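Local coordinates for protein endolysin (Escherichia coli O157 typing phage 15, PDB 7M5I) that probably hydrolyses the beta-1,4-linked glycan strands of the host peptidoglycan as a phage lysozyme, helping to burst the infected bacterium and release new virus particles, at residues A[15-20]-A[91-96]; A[35-40]-A[51-56]; A[74-79]-A[86-91]. All blocks are in the same frame, centred on the assembly; numbering follows the deposited sequence.

Contact 1 (A[15-20]-A[91-96]); sequences DAIKFF and LVSETY
Ile-17 presents both of its branches to helix 85-98, and Ser-93 and Tyr-96 receive them. CB of Ile-17 points at the other helix and is where the side chain forks. The longer branch begins with CG1, placed beside the backbone N (chi1 -65°); it lies 3.8 Å from OG of Ser-93, with CB of the same serine almost as near. The chain then extends fully, carrying CD1 onto the backbone of the neighbouring helix, 3.9 Å from CA of Ser-93. CD1 also brushes the valine beside it, at 4.3 Å from CG1 of Val-92. The short branch goes the other way: CG2 meets the Tyr-96 ring obliquely, 3.9 Å from CD2. A beta-branched isoleucine suits this place because its two arms can fill separate positions on the same partner helix, while the small serine leaves room for the arm that reaches the backbone.

In the fold shared by phage lysozymes of glycoside hydrolase family 24, this is the N-terminal helix 11-21 lying against a buried helix of the larger, helical lobe. The two segments run in broadly the same direction, 33° apart, with 10.1 Å between their axes.

One turn on from Ile-17, the edge of the Phe-20 ring faces OG of Ser-93, which lies near the ring plane, 3.3 Å from CD2 and equally close to CE2, where the ring's slightly positive C-H rim suits an oxygen. That hydroxyl is also hydrogen-bonded to Glu-149 on helix 140-155, so the buried serine does not lack a polar partner. The Tyr-96 ring packs edge-to-face with Phe-71, and the tyrosine side chain lies about 4 Å from that of Glu-21, the predicted proton donor/acceptor that directly follows Phe-20.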
ATOM      1  N   ASP A  15       5.055  -1.644   9.440  1.00 25.82           N
ATOM      2  CA  ASP A  15       5.975  -0.505   9.731  1.00 26.92           C
ATOM      3  C   ASP A  15       6.231   0.261   8.427  1.00 23.76           C
ATOM      4  O   ASP A  15       6.235   1.482   8.445  1.00 23.28           O
ATOM      5  CB  ASP A  15       7.305  -1.005  10.334  1.00 29.31           C
ATOM      6  CG  ASP A  15       7.338  -1.573  11.753  1.00 37.66           C
ATOM      7  OD1 ASP A  15       6.377  -1.382  12.534  1.00 36.90           O
ATOM      8  OD2 ASP A  15       8.356  -2.236  12.053  1.00 47.18           O
ATOM      9  N   ALA A  16       6.440  -0.418   7.294  1.00 23.50           N
ATOM     10  CA  ALA A  16       6.696   0.223   5.999  1.00 21.72           C
ATOM     11  C   ALA A  16       5.462   1.005   5.539  1.00 21.86           C
ATOM     12  O   ALA A  16       5.591   2.188   5.105  1.00 22.57           O
ATOM     13  CB  ALA A  16       7.170  -0.767   4.956  1.00 22.64           C
ATOM     14  N   ILE A  17       4.273   0.438   5.654  1.00 22.20           N
ATOM     15  CA  ILE A  17       3.034   1.159   5.225  1.00 22.14           C
ATOM     16  C   ILE A  17       2.869   2.379   6.127  1.00 21.37           C
ATOM     17  O   ILE A  17       2.522   3.458   5.590  1.00 21.43           O
ATOM     18  CB  ILE A  17       1.819   0.202   5.236  1.00 24.28           C
ATOM     19  CG1 ILE A  17       2.067  -0.867   4.166  1.00 25.09           C
ATOM     20  CG2 ILE A  17       0.557   1.007   4.980  1.00 25.23           C
ATOM     21  CD1 ILE A  17       0.977  -1.919   4.047  1.00 26.45           C
ATOM     22  N   LYS A  18       3.096   2.240   7.431  1.00 22.42           N
ATOM     23  CA  LYS A  18       3.028   3.396   8.367  1.00 22.21           C
ATOM     24  C   LYS A  18       3.964   4.481   7.846  1.00 22.07           C
ATOM     25  O   LYS A  18       3.615   5.668   7.873  1.00 23.83           O
ATOM     26  CB  LYS A  18       3.384   2.984   9.796  1.00 22.20           C
ATOM     27  CG  LYS A  18       2.348   2.129  10.503  1.00 21.81           C
ATOM     28  CD  LYS A  18       2.873   1.688  11.837  1.00 23.95           C
ATOM     29  CE  LYS A  18       1.883   0.961  12.705  1.00 25.41           C
ATOM     30  NZ  LYS A  18       2.581   0.327  13.833  1.00 28.23           N
ATOM     31  N   PHE A  19       5.186   4.109   7.516  1.00 21.95           N
ATOM     32  CA  PHE A  19       6.247   5.038   7.071  1.00 21.62           C
ATOM     33  C   PHE A  19       5.813   5.775   5.804  1.00 22.67           C
ATOM     34  O   PHE A  19       5.931   7.010   5.684  1.00 21.99           O
ATOM     35  CB  PHE A  19       7.510   4.241   6.872  1.00 23.04           C
ATOM     36  CG  PHE A  19       8.665   5.064   6.345  1.00 21.99           C
ATOM     37  CD1 PHE A  19       8.841   5.264   5.000  1.00 24.43           C
ATOM     38  CD2 PHE A  19       9.555   5.630   7.226  1.00 28.94           C
ATOM     39  CE1 PHE A  19       9.916   6.022   4.534  1.00 26.70           C
ATOM     40  CE2 PHE A  19      10.634   6.388   6.756  1.00 30.74           C
ATOM     41  CZ  PHE A  19      10.767   6.617   5.414  1.00 28.18           C
ATOM     42  N   PHE A  20       5.232   5.047   4.845  1.00 23.54           N
ATOM     43  CA  PHE A  20       4.751   5.624   3.568  1.00 22.92           C
ATOM     44  C   PHE A  20       3.557   6.580   3.766  1.00 24.76           C
ATOM     45  O   PHE A  20       3.458   7.614   3.027  1.00 24.51           O
ATOM     46  CB  PHE A  20       4.363   4.527   2.573  1.00 23.44           C
ATOM     47  CG  PHE A  20       5.507   3.644   2.147  1.00 23.08           C
ATOM     48  CD1 PHE A  20       6.802   4.159   1.912  1.00 25.74           C
ATOM     49  CD2 PHE A  20       5.283   2.295   1.918  1.00 25.20           C
ATOM     50  CE1 PHE A  20       7.830   3.316   1.531  1.00 27.54           C
ATOM     51  CE2 PHE A  20       6.317   1.454   1.539  1.00 25.16           C
ATOM     52  CZ  PHE A  20       7.590   1.951   1.355  1.00 27.48           C
ATOM     53  N   LEU A  91       4.078  -6.274  -2.190  1.00 25.10           N
ATOM     54  CA  LEU A  91       2.868  -6.327  -3.047  1.00 26.22           C
ATOM     55  C   LEU A  91       1.669  -5.766  -2.274  1.00 25.86           C
ATOM     56  O   LEU A  91       0.913  -5.019  -2.878  1.00 27.47           O
ATOM     57  CB  LEU A  91       2.606  -7.781  -3.460  1.00 27.88           C
ATOM     58  CG  LEU A  91       3.675  -8.362  -4.389  1.00 30.33           C
ATOM     59  CD1 LEU A  91       3.445  -9.869  -4.523  1.00 33.09           C
ATOM     60  CD2 LEU A  91       3.678  -7.715  -5.759  1.00 32.42           C
ATOM     61  N   VAL A  92       1.572  -6.019  -0.983  1.00 24.21           N
ATOM     62  CA  VAL A  92       0.426  -5.465  -0.182  1.00 25.42           C
ATOM     63  C   VAL A  92       0.593  -3.951  -0.063  1.00 24.72           C
ATOM     64  O   VAL A  92      -0.362  -3.237  -0.366  1.00 25.82           O
ATOM     65  CB  VAL A  92       0.315  -6.126   1.201  1.00 24.63           C
ATOM     66  CG1 VAL A  92      -0.696  -5.407   2.103  1.00 24.04           C
ATOM     67  CG2 VAL A  92      -0.116  -7.580   1.045  1.00 26.39           C
ATOM     68  N   SER A  93       1.798  -3.473   0.281  1.00 23.75           N
ATOM     69  CA  SER A  93       2.064  -1.998   0.332  1.00 24.04           C
ATOM     70  C   SER A  93       1.635  -1.318  -0.985  1.00 25.76           C
ATOM     71  O   SER A  93       0.906  -0.290  -0.961  1.00 24.71           O
ATOM     72  CB  SER A  93       3.470  -1.711   0.678  1.00 25.18           C
ATOM     73  OG  SER A  93       3.673  -0.304   0.768  1.00 24.39           O
ATOM     74  N   GLU A  94       2.049  -1.819  -2.124  1.00 24.55           N
ATOM     75  CA  GLU A  94       1.752  -1.183  -3.421  1.00 26.26           C
ATOM     76  C   GLU A  94       0.250  -1.285  -3.716  1.00 27.18           C
ATOM     77  O   GLU A  94      -0.352  -0.244  -4.185  1.00 27.93           O
ATOM     78  CB  GLU A  94       2.587  -1.760  -4.555  1.00 26.08           C
ATOM     79  CG  GLU A  94       2.277  -1.100  -5.880  1.00 25.98           C
ATOM     80  CD  GLU A  94       3.360  -1.027  -6.912  1.00 28.88           C
ATOM     81  OE1 GLU A  94       3.104  -0.515  -8.040  1.00 28.72           O
ATOM     82  OE2 GLU A  94       4.492  -1.410  -6.590  1.00 30.94           O
ATOM     83  N   THR A  95      -0.357  -2.449  -3.457  1.00 26.50           N
ATOM     84  CA  THR A  95      -1.796  -2.639  -3.740  1.00 28.69           C
ATOM     85  C   THR A  95      -2.620  -1.687  -2.849  1.00 29.46           C
ATOM     86  O   THR A  95      -3.637  -1.169  -3.326  1.00 29.41           O
ATOM     87  CB  THR A  95      -2.216  -4.104  -3.508  1.00 31.05           C
ATOM     88  OG1 THR A  95      -1.382  -4.912  -4.324  1.00 29.51           O
ATOM     89  CG2 THR A  95      -3.660  -4.350  -3.856  1.00 32.06           C
ATOM     90  N   TYR A  96      -2.187  -1.471  -1.621  1.00 28.30           N
ATOM     91  CA  TYR A  96      -2.862  -0.569  -0.671  1.00 28.64           C
ATOM     92  C   TYR A  96      -2.926   0.856  -1.237  1.00 31.52           C
ATOM     93  O   TYR A  96      -3.871   1.627  -0.930  1.00 30.70           O
ATOM     94  CB  TYR A  96      -2.138  -0.595   0.670  1.00 28.94           C
ATOM     95  CG  TYR A  96      -2.913   0.148   1.728  1.00 32.38           C
ATOM     96  CD1 TYR A  96      -4.210  -0.259   2.009  1.00 35.40           C
ATOM     97  CD2 TYR A  96      -2.404   1.229   2.417  1.00 33.81           C
ATOM     98  CE1 TYR A  96      -4.972   0.382   2.968  1.00 41.66           C
ATOM     99  CE2 TYR A  96      -3.146   1.885   3.386  1.00 33.58           C
ATOM    100  CZ  TYR A  96      -4.434   1.457   3.669  1.00 39.11           C
ATOM    101  OH  TYR A  96      -5.287   2.094   4.530  1.00 38.03           O
TER

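Contact 2 (A[35-40]-A[51-56]); sequences PTIGYG and MGMKIT
The small beta lobe of the lysozyme fold supplies both partners here: strand 35-38, which pairs with strand 27-29, and the extended 51-56 link that leads into the long helix 57-78. Their touching parts run nearly the same way, yet no hydrogen bond joins them; each instead makes backbone bonds to the 24-28 part of the chain, Gly-38 with Glu-24 and Ile-55 with Leu-25. Side chains bridge the gap. Ile-37 and Ile-55 reach toward each other tip to tip, CD1 of Ile-37 standing 3.8 Å from CG1 of Ile-55. Ile-37 holds its CG1 anti to the backbone N (chi1 -156°), and the extended arm also brings CD1 to 3.6 Å from O of Met-53, with CB of that methionine close by. CD1 of Ile-55 rests 3.9 Å from CA of Gly-38, where a glycine accommodates both the close methyl and a positive phi of 66°. At the outer end, the bent chain of Met-51 crosses Pro-35 at about a right angle, SD 4.0 Å from CB of the proline ring. The arrangement, with Pro-35 about 6 Å (side chain to side chain) from the predicted active-site Asp-30, is part of the small beta lobe that phage lysozymes place beside the catalytic cleft.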
ATOM      1  N   PRO A  35     -11.278  14.481   4.546  1.00 25.48           N
ATOM      2  CA  PRO A  35     -10.799  14.331   5.920  1.00 25.67           C
ATOM      3  C   PRO A  35     -10.063  13.003   6.134  1.00 26.05           C
ATOM      4  O   PRO A  35     -10.559  11.964   5.802  1.00 25.74           O
ATOM      5  CB  PRO A  35     -12.080  14.462   6.762  1.00 27.36           C
ATOM      6  CG  PRO A  35     -13.009  15.260   5.877  1.00 27.94           C
ATOM      7  CD  PRO A  35     -12.739  14.709   4.492  1.00 27.80           C
ATOM      8  N   THR A  36      -8.870  13.109   6.711  1.00 24.29           N
ATOM      9  CA  THR A  36      -7.903  12.011   6.892  1.00 23.61           C
ATOM     10  C   THR A  36      -7.366  12.045   8.330  1.00 24.33           C
ATOM     11  O   THR A  36      -7.224  13.100   8.907  1.00 23.42           O
ATOM     12  CB  THR A  36      -6.780  12.127   5.853  1.00 25.05           C
ATOM     13  OG1 THR A  36      -7.352  12.229   4.557  1.00 26.11           O
ATOM     14  CG2 THR A  36      -5.855  10.923   5.883  1.00 25.07           C
ATOM     15  N   ILE A  37      -7.050  10.891   8.883  1.00 22.20           N
ATOM     16  CA  ILE A  37      -6.495  10.820  10.254  1.00 20.88           C
ATOM     17  C   ILE A  37      -5.610   9.568  10.365  1.00 21.87           C
ATOM     18  O   ILE A  37      -5.714   8.639   9.564  1.00 21.65           O
ATOM     19  CB  ILE A  37      -7.605  10.834  11.323  1.00 21.06           C
ATOM     20  CG1 ILE A  37      -7.104  11.339  12.693  1.00 21.93           C
ATOM     21  CG2 ILE A  37      -8.277   9.462  11.426  1.00 22.08           C
ATOM     22  CD1 ILE A  37      -8.198  11.654  13.690  1.00 23.65           C
ATOM     23  N   GLY A  38      -4.745   9.543  11.374  1.00 20.46           N
ATOM     24  CA  GLY A  38      -3.910   8.374  11.635  1.00 21.15           C
ATOM     25  C   GLY A  38      -2.911   8.162  10.501  1.00 20.95           C
ATOM     26  O   GLY A  38      -2.294   9.137   9.992  1.00 19.65           O
ATOM     27  N   TYR A  39      -2.760   6.912  10.071  1.00 21.82           N
ATOM     28  CA  TYR A  39      -1.880   6.506   8.959  1.00 21.20           C
ATOM     29  C   TYR A  39      -2.659   6.493   7.650  1.00 22.69           C
ATOM     30  O   TYR A  39      -2.821   5.399   7.029  1.00 24.28           O
ATOM     31  CB  TYR A  39      -1.249   5.147   9.231  1.00 20.84           C
ATOM     32  CG  TYR A  39      -0.449   5.069  10.517  1.00 20.23           C
ATOM     33  CD1 TYR A  39       0.857   5.596  10.576  1.00 20.03           C
ATOM     34  CD2 TYR A  39      -0.921   4.411  11.628  1.00 21.55           C
ATOM     35  CE1 TYR A  39       1.631   5.452  11.714  1.00 20.19           C
ATOM     36  CE2 TYR A  39      -0.182   4.325  12.800  1.00 20.68           C
ATOM     37  CZ  TYR A  39       1.127   4.825  12.839  1.00 21.74           C
ATOM     38  OH  TYR A  39       1.921   4.757  13.957  1.00 22.58           O
ATOM     39  N   GLY A  40      -3.184   7.657   7.261  1.00 22.08           N
ATOM     40  CA  GLY A  40      -3.876   7.805   5.963  1.00 25.97           C
ATOM     41  C   GLY A  40      -5.293   7.218   5.948  1.00 26.63           C
ATOM     42  O   GLY A  40      -5.861   6.964   4.875  1.00 28.78           O
ATOM     43  N   MET A  51     -13.583  16.115  10.599  1.00 31.28           N
ATOM     44  CA  MET A  51     -12.728  17.194  11.093  1.00 30.23           C
ATOM     45  C   MET A  51     -13.032  17.414  12.579  1.00 29.21           C
ATOM     46  O   MET A  51     -14.176  17.195  13.062  1.00 30.03           O
ATOM     47  CB  MET A  51     -12.979  18.442  10.233  1.00 31.48           C
ATOM     48  CG  MET A  51     -12.561  18.246   8.783  1.00 30.57           C
ATOM     49  SD  MET A  51     -10.823  17.836   8.507  1.00 32.52           S
ATOM     50  CE  MET A  51      -9.989  19.280   9.161  1.00 34.01           C
ATOM     51  N   GLY A  52     -11.995  17.829  13.295  1.00 28.93           N
ATOM     52  CA  GLY A  52     -12.007  18.014  14.740  1.00 28.64           C
ATOM     53  C   GLY A  52     -11.722  16.751  15.507  1.00 28.55           C
ATOM     54  O   GLY A  52     -11.578  16.859  16.746  1.00 30.57           O
ATOM     55  N   MET A  53     -11.667  15.579  14.878  1.00 28.51           N
ATOM     56  CA  MET A  53     -11.434  14.327  15.638  1.00 28.47           C
ATOM     57  C   MET A  53      -9.964  14.273  16.061  1.00 27.33           C
ATOM     58  O   MET A  53      -9.090  14.796  15.308  1.00 25.35           O
ATOM     59  CB  MET A  53     -11.686  13.076  14.782  1.00 29.99           C
ATOM     60  CG  MET A  53     -13.160  12.709  14.732  1.00 34.79           C
ATOM     61  SD  MET A  53     -13.273  11.240  13.610  1.00 38.22           S
ATOM     62  CE  MET A  53     -12.268  10.080  14.546  1.00 37.87           C
ATOM     63  N   LYS A  54      -9.726  13.658  17.213  1.00 27.93           N
ATOM     64  CA  LYS A  54      -8.352  13.361  17.715  1.00 29.12           C
ATOM     65  C   LYS A  54      -8.342  11.917  18.166  1.00 27.20           C
ATOM     66  O   LYS A  54      -9.313  11.464  18.805  1.00 28.05           O
ATOM     67  CB  LYS A  54      -7.967  14.275  18.868  1.00 36.86           C
ATOM     68  CG  LYS A  54      -7.686  15.702  18.426  1.00 47.76           C
ATOM     69  CD  LYS A  54      -7.448  16.674  19.570  1.00 58.90           C
ATOM     70  CE  LYS A  54      -7.409  18.119  19.087  1.00 67.40           C
ATOM     71  NZ  LYS A  54      -7.235  19.049  20.231  1.00 73.06           N
ATOM     72  N   ILE A  55      -7.297  11.201  17.831  1.00 23.89           N
ATOM     73  CA  ILE A  55      -7.160   9.773  18.148  1.00 24.49           C
ATOM     74  C   ILE A  55      -5.786   9.565  18.798  1.00 25.08           C
ATOM     75  O   ILE A  55      -4.921  10.443  18.670  1.00 24.71           O
ATOM     76  CB  ILE A  55      -7.340   8.881  16.902  1.00 25.14           C
ATOM     77  CG1 ILE A  55      -6.324   9.152  15.796  1.00 24.95           C
ATOM     78  CG2 ILE A  55      -8.776   8.977  16.412  1.00 27.07           C
ATOM     79  CD1 ILE A  55      -6.397   8.092  14.684  1.00 24.20           C
ATOM     80  N   THR A  56      -5.609   8.418  19.434  1.00 24.22           N
ATOM     81  CA  THR A  56      -4.286   7.995  19.955  1.00 24.67           C
ATOM     82  C   THR A  56      -3.500   7.270  18.887  1.00 23.91           C
ATOM     83  O   THR A  56      -4.098   6.791  17.886  1.00 23.55           O
ATOM     84  CB  THR A  56      -4.476   7.109  21.197  1.00 26.30           C
ATOM     85  OG1 THR A  56      -5.067   5.885  20.773  1.00 27.29           O
ATOM     86  CG2 THR A  56      -5.253   7.760  22.298  1.00 28.17           C
TER

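Contact 3 (A[74-79]-A[86-91]); sequences AVNKAI and NEFDAL
Phe-88 is the hub where the end of helix 57-78 meets helix 85-98, the two arms of a helix-loop-helix unit in the helical lobe of this lysozyme fold. The short loop between them lets the second helix turn back across the first at 121°, with axes 10.5 Å apart at their closest. Setting CG anti to the backbone N (chi1 -172°) swings the aromatic ring across to the other helix, although its CB sets out on a more lateral course. Its leading corner, CE1, meets CG1 of Val-75 at 3.6 Å in an oblique approach. The same corner lies 3.5 Å from OD1 of Asn-76. The Asn-76 side chain crosses that of Phe-88 at about a right angle, yet the amide and ring planes differ by only 27°.

Leu-91 stands one turn beyond Phe-88 on the same side of its helix and shares the two aliphatic partners. Its CB lies 3.8 Å from CG1 of Val-75, so that the one valine methyl fits between leucine and ring. The other methyl, CG2, turns toward the Leu-91 backbone, 4.0 Å from O of Leu-91; that carbonyl accepts a hydrogen bond from OG1 of Thr-95. A branched valine suits the place because one methyl can meet the ring and the other the leucine backbone. Ile-79, where the chain leaves helical geometry, turns its extended arm inward, and its CD1 ends 3.7 Å from CD1 of Leu-91. It also lies in the plane of the Phe-88 ring, at the ring's edge, 4.0 Å from CD1 of Phe-88.

What positions this shell lies farther out. Leu-91 is backed by Phe-108 from helix 107-113, and Met-7 packs on Phe-88. The amide beside the ring is fixed, and a buried polar group given its partner, by ND2 of Asn-76 donating to the carbonyl O of Met-7.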
ATOM      1  N   ALA A  74      -6.791  -9.658  -1.021  1.00 34.37           N
ATOM      2  CA  ALA A  74      -6.732  -9.556  -2.490  1.00 36.18           C
ATOM      3  C   ALA A  74      -5.360 -10.033  -2.985  1.00 34.56           C
ATOM      4  O   ALA A  74      -5.287 -10.664  -4.076  1.00 35.64           O
ATOM      5  CB  ALA A  74      -7.015  -8.132  -2.943  1.00 34.89           C
ATOM      6  N   VAL A  75      -4.288  -9.672  -2.306  1.00 32.13           N
ATOM      7  CA  VAL A  75      -2.943 -10.104  -2.783  1.00 32.56           C
ATOM      8  C   VAL A  75      -2.850 -11.644  -2.646  1.00 34.39           C
ATOM      9  O   VAL A  75      -2.345 -12.297  -3.582  1.00 35.10           O
ATOM     10  CB  VAL A  75      -1.814  -9.332  -2.084  1.00 30.01           C
ATOM     11  CG1 VAL A  75      -0.445  -9.882  -2.450  1.00 31.46           C
ATOM     12  CG2 VAL A  75      -1.896  -7.861  -2.457  1.00 30.61           C
ATOM     13  N   ASN A  76      -3.313 -12.205  -1.528  1.00 33.61           N
ATOM     14  CA  ASN A  76      -3.384 -13.669  -1.321  1.00 36.74           C
ATOM     15  C   ASN A  76      -4.059 -14.304  -2.539  1.00 39.54           C
ATOM     16  O   ASN A  76      -3.550 -15.308  -3.061  1.00 40.71           O
ATOM     17  CB  ASN A  76      -4.062 -14.022   0.007  1.00 37.82           C
ATOM     18  CG  ASN A  76      -3.080 -14.048   1.168  1.00 38.68           C
ATOM     19  OD1 ASN A  76      -1.996 -14.609   1.036  1.00 40.81           O
ATOM     20  ND2 ASN A  76      -3.430 -13.476   2.307  1.00 36.46           N
ATOM     21  N   LYS A  77      -5.202 -13.780  -2.972  1.00 40.88           N
ATOM     22  CA  LYS A  77      -5.996 -14.387  -4.066  1.00 44.16           C
ATOM     23  C   LYS A  77      -5.306 -14.191  -5.420  1.00 42.24           C
ATOM     24  O   LYS A  77      -5.395 -15.102  -6.241  1.00 41.97           O
ATOM     25  CB  LYS A  77      -7.409 -13.807  -4.040  1.00 48.97           C
ATOM     26  CG  LYS A  77      -8.269 -14.313  -2.887  1.00 56.08           C
ATOM     27  CD  LYS A  77      -9.190 -13.239  -2.287  1.00 61.96           C
ATOM     28  CE  LYS A  77     -10.110 -13.724  -1.186  1.00 65.25           C
ATOM     29  NZ  LYS A  77     -11.145 -14.634  -1.742  1.00 72.97           N
ATOM     30  N   ALA A  78      -4.564 -13.109  -5.631  1.00 40.91           N
ATOM     31  CA  ALA A  78      -3.894 -12.802  -6.920  1.00 41.05           C
ATOM     32  C   ALA A  78      -2.592 -13.607  -7.103  1.00 39.20           C
ATOM     33  O   ALA A  78      -2.226 -13.884  -8.225  1.00 40.17           O
ATOM     34  CB  ALA A  78      -3.634 -11.357  -7.036  1.00 39.44           C
ATOM     35  N   ILE A  79      -1.933 -13.994  -6.019  1.00 38.20           N
ATOM     36  CA  ILE A  79      -0.627 -14.705  -6.097  1.00 39.44           C
ATOM     37  C   ILE A  79      -0.894 -16.176  -6.365  1.00 39.88           C
ATOM     38  O   ILE A  79      -1.793 -16.728  -5.718  1.00 41.31           O
ATOM     39  CB  ILE A  79       0.167 -14.481  -4.811  1.00 41.22           C
ATOM     40  CG1 ILE A  79       0.700 -13.052  -4.802  1.00 37.85           C
ATOM     41  CG2 ILE A  79       1.268 -15.488  -4.677  1.00 45.41           C
ATOM     42  CD1 ILE A  79       1.254 -12.668  -3.481  1.00 42.32           C
ATOM     43  N   ASN A  86       8.799 -10.855   2.308  1.00 26.74           N
ATOM     44  CA  ASN A  86       9.144  -9.481   1.855  1.00 25.83           C
ATOM     45  C   ASN A  86       8.465  -9.245   0.509  1.00 24.43           C
ATOM     46  O   ASN A  86       8.017  -8.125   0.256  1.00 23.77           O
ATOM     47  CB  ASN A  86      10.651  -9.237   1.828  1.00 26.31           C
ATOM     48  CG  ASN A  86      11.406 -10.254   1.022  1.00 27.60           C
ATOM     49  OD1 ASN A  86      11.557 -11.381   1.509  1.00 29.19           O
ATOM     50  ND2 ASN A  86      11.900  -9.889  -0.151  1.00 26.47           N
ATOM     51  N   GLU A  87       8.378 -10.228  -0.375  1.00 26.95           N
ATOM     52  CA  GLU A  87       7.627 -10.060  -1.637  1.00 26.97           C
ATOM     53  C   GLU A  87       6.159  -9.762  -1.321  1.00 27.01           C
ATOM     54  O   GLU A  87       5.591  -8.781  -1.904  1.00 26.28           O
ATOM     55  CB  GLU A  87       7.722 -11.296  -2.510  1.00 28.68           C
ATOM     56  CG  GLU A  87       9.074 -11.479  -3.164  1.00 30.17           C
ATOM     57  CD  GLU A  87       9.309 -12.891  -3.711  1.00 33.65           C
ATOM     58  OE1 GLU A  87       8.390 -13.755  -3.546  1.00 32.77           O
ATOM     59  OE2 GLU A  87      10.351 -13.096  -4.347  1.00 32.50           O
ATOM     60  N   PHE A  88       5.568 -10.515  -0.398  1.00 28.27           N
ATOM     61  CA  PHE A  88       4.152 -10.310   0.015  1.00 28.01           C
ATOM     62  C   PHE A  88       4.010  -8.903   0.613  1.00 26.61           C
ATOM     63  O   PHE A  88       3.063  -8.154   0.193  1.00 26.53           O
ATOM     64  CB  PHE A  88       3.703 -11.361   1.020  1.00 27.89           C
ATOM     65  CG  PHE A  88       2.232 -11.276   1.306  1.00 28.99           C
ATOM     66  CD1 PHE A  88       1.294 -11.710   0.362  1.00 30.99           C
ATOM     67  CD2 PHE A  88       1.772 -10.758   2.495  1.00 29.24           C
ATOM     68  CE1 PHE A  88      -0.066 -11.680   0.642  1.00 31.60           C
ATOM     69  CE2 PHE A  88       0.410 -10.730   2.775  1.00 30.25           C
ATOM     70  CZ  PHE A  88      -0.499 -11.172   1.832  1.00 29.89           C
ATOM     71  N   ASP A  89       4.882  -8.519   1.529  1.00 24.54           N
ATOM     72  CA  ASP A  89       4.802  -7.183   2.168  1.00 24.90           C
ATOM     73  C   ASP A  89       4.801  -6.080   1.101  1.00 25.32           C
ATOM     74  O   ASP A  89       3.965  -5.107   1.193  1.00 22.82           O
ATOM     75  CB  ASP A  89       5.902  -6.949   3.182  1.00 26.29           C
ATOM     76  CG  ASP A  89       5.833  -7.775   4.444  1.00 27.43           C
ATOM     77  OD1 ASP A  89       4.737  -8.311   4.781  1.00 27.47           O
ATOM     78  OD2 ASP A  89       6.923  -7.869   5.117  1.00 27.33           O
ATOM     79  N   ALA A  90       5.719  -6.157   0.152  1.00 23.89           N
ATOM     80  CA  ALA A  90       5.848  -5.158  -0.918  1.00 24.78           C
ATOM     81  C   ALA A  90       4.591  -5.116  -1.777  1.00 26.53           C
ATOM     82  O   ALA A  90       4.083  -4.012  -2.106  1.00 24.63           O
ATOM     83  CB  ALA A  90       7.067  -5.388  -1.747  1.00 25.56           C
ATOM     84  N   LEU A  91       4.078  -6.274  -2.190  1.00 25.10           N
ATOM     85  CA  LEU A  91       2.868  -6.327  -3.047  1.00 26.22           C
ATOM     86  C   LEU A  91       1.669  -5.766  -2.274  1.00 25.86           C
ATOM     87  O   LEU A  91       0.913  -5.019  -2.878  1.00 27.47           O
ATOM     88  CB  LEU A  91       2.606  -7.781  -3.460  1.00 27.88           C
ATOM     89  CG  LEU A  91       3.675  -8.362  -4.389  1.00 30.33           C
ATOM     90  CD1 LEU A  91       3.445  -9.869  -4.523  1.00 33.09           C
ATOM     91  CD2 LEU A  91       3.678  -7.715  -5.759  1.00 32.42           C
TER

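Overall arrangement
Leaving the N terminus, the chain first forms helix 11-21, whose partner in contact 1 arrives only some seventy residues later, so this contact closes the widest loop. Within that loop the other two follow in series without crossing: contact 2 joins strand 35-38 to the approach of helix 57-78, and contact 3 joins the far end of that helix to helix 85-98. Their centres lie 28 Å apart, on opposite sides of the molecule. Contact 1 sits between them near the middle, sharing Leu-91 with contact 3 and touching contact 2 where Lys-18 packs on Tyr-39. Together they tie the beta lobe, the N-terminal helix and the helical lobe.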